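PDB 4HCJ: ThiJ/PfpI domain protein from Brachyspira murdochii, which is of unknown specific function but belongs to the DJ-1/PfpI family, binds magnesium and is probably a hydrolase or related enzyme of the class I glutaminase superfamily. Local coordinates for residues Glu22-Phe25 / Glu26-Ile30; Thr155-Gly158 / Pro159-Lys163. All coordinates share one frame; numbering follows the deposited sequence.

Contact 1. Residues Glu22-Phe25 / Glu26-Ile30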
loop_
_atom_site.group_PDB
_atom_site.type_symbol
_atom_site.label_atom_id
_atom_site.label_comp_id
_atom_site.label_asym_id
_atom_site.label_seq_id
_atom_site.Cartn_x
_atom_site.Cartn_y
_atom_site.Cartn_z
ATOM N N GLU A 22 6.816 -8.744 6.525
ATOM C CA GLU A 22 7.992 -7.965 6.160
ATOM C C GLU A 22 7.591 -6.659 5.500
ATOM O O GLU A 22 8.209 -5.614 5.700
ATOM C CB GLU A 22 8.867 -8.740 5.176
ATOM C CG GLU A 22 9.331 -10.097 5.659
ATOM C CD GLU A 22 8.446 -11.244 5.182
ATOM O OE1 GLU A 22 7.201 -11.084 5.123
ATOM O OE2 GLU A 22 9.002 -12.320 4.850
ATOM N N GLU A 23 6.552 -6.728 4.679
ATOM C CA GLU A 23 6.110 -5.549 3.936
ATOM C C GLU A 23 5.691 -4.446 4.885
ATOM O O GLU A 23 6.007 -3.270 4.653
ATOM C CB GLU A 23 4.958 -5.906 2.993
ATOM C CG GLU A 23 5.348 -6.862 1.871
ATOM C CD GLU A 23 4.176 -7.326 1.027
ATOM O OE1 GLU A 23 3.047 -6.875 1.282
ATOM O OE2 GLU A 23 4.391 -8.148 0.100
ATOM N N TYR A 24 4.988 -4.819 5.959
ATOM C CA TYR A 24 4.575 -3.867 6.968
ATOM C C TYR A 24 5.739 -3.445 7.876
ATOM O O TYR A 24 6.063 -2.254 7.962
ATOM C CB TYR A 24 3.415 -4.435 7.811
ATOM C CG TYR A 24 3.067 -3.542 8.987
ATOM C CD1 TYR A 24 2.443 -2.303 8.803
ATOM C CD2 TYR A 24 3.379 -3.931 10.284
ATOM C CE1 TYR A 24 2.148 -1.489 9.874
ATOM C CE2 TYR A 24 3.075 -3.122 11.365
ATOM C CZ TYR A 24 2.459 -1.902 11.155
ATOM O OH TYR A 24 2.158 -1.114 12.239
ATOM N N PHE A 25 6.346 -4.394 8.581
ATOM C CA PHE A 25 7.320 -4.031 9.612
ATOM C C PHE A 25 8.578 -3.372 9.043
ATOM O O PHE A 25 9.098 -2.419 9.633
ATOM C CB PHE A 25 7.678 -5.240 10.487
ATOM C CG PHE A 25 6.534 -5.723 11.342
ATOM C CD1 PHE A 25 6.095 -4.985 12.440
ATOM C CD2 PHE A 25 5.890 -6.920 11.035
ATOM C CE1 PHE A 25 5.025 -5.437 13.214
ATOM C CE2 PHE A 25 4.822 -7.377 11.809
ATOM C CZ PHE A 25 4.391 -6.632 12.893
ATOM N N GLU A 26 9.077 -3.869 7.913
ATOM C CA GLU A 26 10.295 -3.295 7.352
ATOM C C GLU A 26 10.050 -1.913 6.763
ATOM O O GLU A 26 10.888 -1.022 6.886
ATOM C CB GLU A 26 10.925 -4.231 6.319
ATOM C CG GLU A 26 11.376 -5.552 6.924
ATOM C CD GLU A 26 11.986 -6.509 5.907
ATOM O OE1 GLU A 26 12.184 -6.104 4.744
ATOM O OE2 GLU A 26 12.277 -7.667 6.267
ATOM N N SER A 27 8.895 -1.709 6.150
ATOM C CA SER A 27 8.597 -0.382 5.627
ATOM C C SER A 27 8.345 0.604 6.758
ATOM O O SER A 27 8.786 1.755 6.681
ATOM C CB SER A 27 7.440 -0.390 4.620
ATOM O OG SER A 27 6.184 -0.695 5.207
ATOM N N LYS A 28 7.672 0.143 7.813
ATOM C CA LYS A 28 7.339 1.012 8.928
ATOM C C LYS A 28 8.608 1.598 9.558
ATOM O O LYS A 28 8.655 2.785 9.886
ATOM C CB LYS A 28 6.515 0.257 9.966
ATOM C CG LYS A 28 6.165 1.084 11.198
ATOM C CD LYS A 28 5.269 0.271 12.135
ATOM C CE LYS A 28 4.967 0.991 13.439
ATOM N NZ LYS A 28 4.072 0.162 14.255
ATOM N N LYS A 29 9.632 0.773 9.722
ATOM C CA LYS A 29 10.864 1.244 10.348
ATOM C C LYS A 29 11.503 2.363 9.522
ATOM O O LYS A 29 11.976 3.369 10.077
ATOM C CB LYS A 29 11.842 0.085 10.509
ATOM C CG LYS A 29 13.084 0.447 11.279
ATOM C CD LYS A 29 14.188 -0.586 11.113
ATOM C CE LYS A 29 13.859 -1.903 11.777
ATOM N NZ LYS A 29 15.061 -2.779 11.817
ATOM N N ILE A 30 11.507 2.187 8.203
ATOM C CA ILE A 30 12.062 3.183 7.297
ATOM C C ILE A 30 11.215 4.460 7.277
ATOM O O ILE A 30 11.746 5.578 7.354
ATOM C CB ILE A 30 12.249 2.570 5.906
ATOM C CG1 ILE A 30 13.422 1.575 5.960
ATOM C CG2 ILE A 30 12.463 3.630 4.831
ATOM C CD1 ILE A 30 13.497 0.611 4.788
#

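Contact 2. Residues Thr155-Gly158 / Pro159-Lys163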
loop_
_atom_site.group_PDB
_atom_site.type_symbol
_atom_site.label_atom_id
_atom_site.label_comp_id
_atom_site.label_asym_id
_atom_site.label_seq_id
_atom_site.Cartn_x
_atom_site.Cartn_y
_atom_site.Cartn_z
ATOM N N THR A 155 4.819 1.100 -6.807
ATOM C CA THR A 155 4.515 -0.307 -6.611
ATOM C C THR A 155 5.803 -1.095 -6.398
ATOM O O THR A 155 6.898 -0.676 -6.819
ATOM C CB THR A 155 3.695 -0.901 -7.776
ATOM O OG1 THR A 155 4.410 -0.723 -9.002
ATOM C CG2 THR A 155 2.305 -0.267 -7.881
ATOM N N ALA A 156 5.677 -2.249 -5.746
ATOM C CA ALA A 156 6.803 -3.140 -5.526
ATOM C C ALA A 156 6.333 -4.581 -5.568
ATOM O O ALA A 156 5.150 -4.881 -5.386
ATOM C CB ALA A 156 7.519 -2.826 -4.214
ATOM N N ASN A 157 7.282 -5.488 -5.787
ATOM C CA ASN A 157 6.934 -6.850 -6.174
ATOM C C ASN A 157 6.821 -7.878 -5.047
ATOM O O ASN A 157 6.740 -9.062 -5.330
ATOM C CB ASN A 157 7.874 -7.368 -7.263
ATOM C CG ASN A 157 9.266 -7.634 -6.760
ATOM O OD1 ASN A 157 9.598 -7.308 -5.627
ATOM N ND2 ASN A 157 10.102 -8.190 -7.621
ATOM N N GLY A 158 6.798 -7.449 -3.788
ATOM C CA GLY A 158 6.593 -8.371 -2.683
ATOM C C GLY A 158 7.603 -8.201 -1.577
ATOM O O GLY A 158 8.365 -7.222 -1.545
ATOM N N PRO A 159 7.630 -9.159 -0.640
ATOM C CA PRO A 159 8.349 -8.941 0.613
ATOM C C PRO A 159 9.854 -8.789 0.445
ATOM O O PRO A 159 10.455 -8.104 1.266
ATOM C CB PRO A 159 7.978 -10.159 1.466
ATOM C CG PRO A 159 7.444 -11.171 0.489
ATOM C CD PRO A 159 6.820 -10.392 -0.613
ATOM N N THR A 160 10.439 -9.368 -0.616
ATOM C CA THR A 160 11.881 -9.238 -0.871
ATOM C C THR A 160 12.280 -7.810 -1.228
ATOM O O THR A 160 13.458 -7.461 -1.209
ATOM C CB THR A 160 12.403 -10.213 -1.978
ATOM O OG1 THR A 160 11.904 -9.825 -3.268
ATOM C CG2 THR A 160 12.007 -11.664 -1.678
ATOM N N SER A 161 11.299 -6.983 -1.556
ATOM C CA SER A 161 11.552 -5.604 -1.945
ATOM C C SER A 161 11.034 -4.577 -0.944
ATOM O O SER A 161 10.919 -3.403 -1.270
ATOM C CB SER A 161 10.970 -5.343 -3.336
ATOM O OG SER A 161 11.610 -6.179 -4.278
ATOM N N SER A 162 10.738 -5.005 0.280
ATOM C CA SER A 162 10.120 -4.115 1.260
ATOM C C SER A 162 10.933 -2.849 1.547
ATOM O O SER A 162 10.372 -1.739 1.619
ATOM C CB SER A 162 9.849 -4.856 2.576
ATOM O OG SER A 162 8.996 -5.964 2.370
ATOM N N LYS A 163 12.235 -3.010 1.743
ATOM C CA LYS A 163 13.069 -1.853 2.063
ATOM C C LYS A 163 13.241 -0.917 0.863
ATOM O O LYS A 163 13.141 0.315 0.988
ATOM C CB LYS A 163 14.430 -2.294 2.619
ATOM C CG LYS A 163 14.309 -3.035 3.942
ATOM C CD LYS A 163 15.653 -3.583 4.431
ATOM C CE LYS A 163 15.484 -4.422 5.705
ATOM N NZ LYS A 163 16.706 -5.239 5.965
#

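Contact 1. Residues Glu22-Phe25 / Glu26-Ile30
Tyr24 and Lys28 lie side by side one turn apart on helix 21-33, the crossover helix of the beta-alpha-beta unit between strands 9-13 and 37-42. Lys28 NZ donates to Tyr24 OH at 3.1 Å, and the chain leading to it passes the ring obliquely, Lys28 CD standing 3.7 Å from Tyr24 CZ. Both side chains leave the helix in the same direction, with CG anti to the backbone N (chi1 173° for Tyr24 and 178° for Lys28), and the fully extended lysine is long enough to draw level with the phenol oxygen. That oxygen also bonds to Thr56, while Tyr12 meets the tyrosine ring edge-to-face; two bonds hold the hydroxyl and an aromatic neighbour the ring. The backbone of the same turns carries the regular helical bonds Glu26 N to Glu22 O, Lys28 N to Tyr24 O and Lys29 N to Phe25 O. On another side of the helix, the Glu26 side chain runs beside that of Glu22, Glu26 OE2 being 3.7 Å from Glu22 CB, with the two carboxylate planes nearly perpendicular. The buried Ser27 hydroxyl has a second partner in Tyr12, and it donates to the preceding turn in the carbonyl plane, Ser27 OG lying 2.6 Å from Glu23 O.

Contact 2. Residues Thr155-Gly158 / Pro159-Lys163
Asn157 and Ser161 bridge the turn that carries the chain out of strand 153-156 and into helix 162-174. From its CB, the Asn157 side chain is turned back over its own backbone, CG sitting between the backbone N and the carbonyl carbon (chi1 71°). This brings CG to 3.7 Å from Ser161 OG and lets OD1 accept the serine hydroxyl, Ser161 OG to Asn157 OD1 being 2.7 Å. The donor is tilted 25° from the amide's carbonyl plane, and Ser161 CB follows it closely, 3.3 Å from Asn157 OD1. At the other branch of the tip, ND2 bonds to Asn146, so both ends of the amide are engaged and its rotation is fixed.

Within the same segment the backbone closes a type I beta turn with Pro159 and Thr160 at its corners: Ser161 N donates to Gly158 O at 2.9 Å, approaching from above the carbonyl plane. Gly158, with no CB, adopts a phi of 131° in which its peptide fits against the Pro159 ring. The next bonds overlap this turn, Pro159 O receiving both Ser162 N and Ser162 OG from one face of its plane, with Ser162 OG 2.8 Å from Pro159 O. Ser161 occupies the N-cap position, yet its hydroxyl is spent on Asn157, which anchors it to the residue after the strand instead of capping the helix. Built from neutral groups, the joint probably depends little on pH.

In the fold
Contact 1 lies within helix 21-33, contact 2 at the junction of strand 153-156 and helix 162-174 in the alpha-beta-alpha sandwich. Both are partly buried: Glu23, Tyr24 and Ser27 are buried in the first and Lys29 exposed, while Gly158, Ser161 and Ser162 are buried in the second and Thr160 exposed. In contact 1, successive turns let long side chains run side by side and bring a lysine ammonium to a phenol; contact 2 instead relies on short polar groups, a glycine and a proline. The two meet directly: Glu26 OE1 packs 3.4 Å from Ser162 CB, and the carboxylate of Glu23, held by Gly77, rests against Pro159. Farther along, Ser27 and Ile30 touch Ala166.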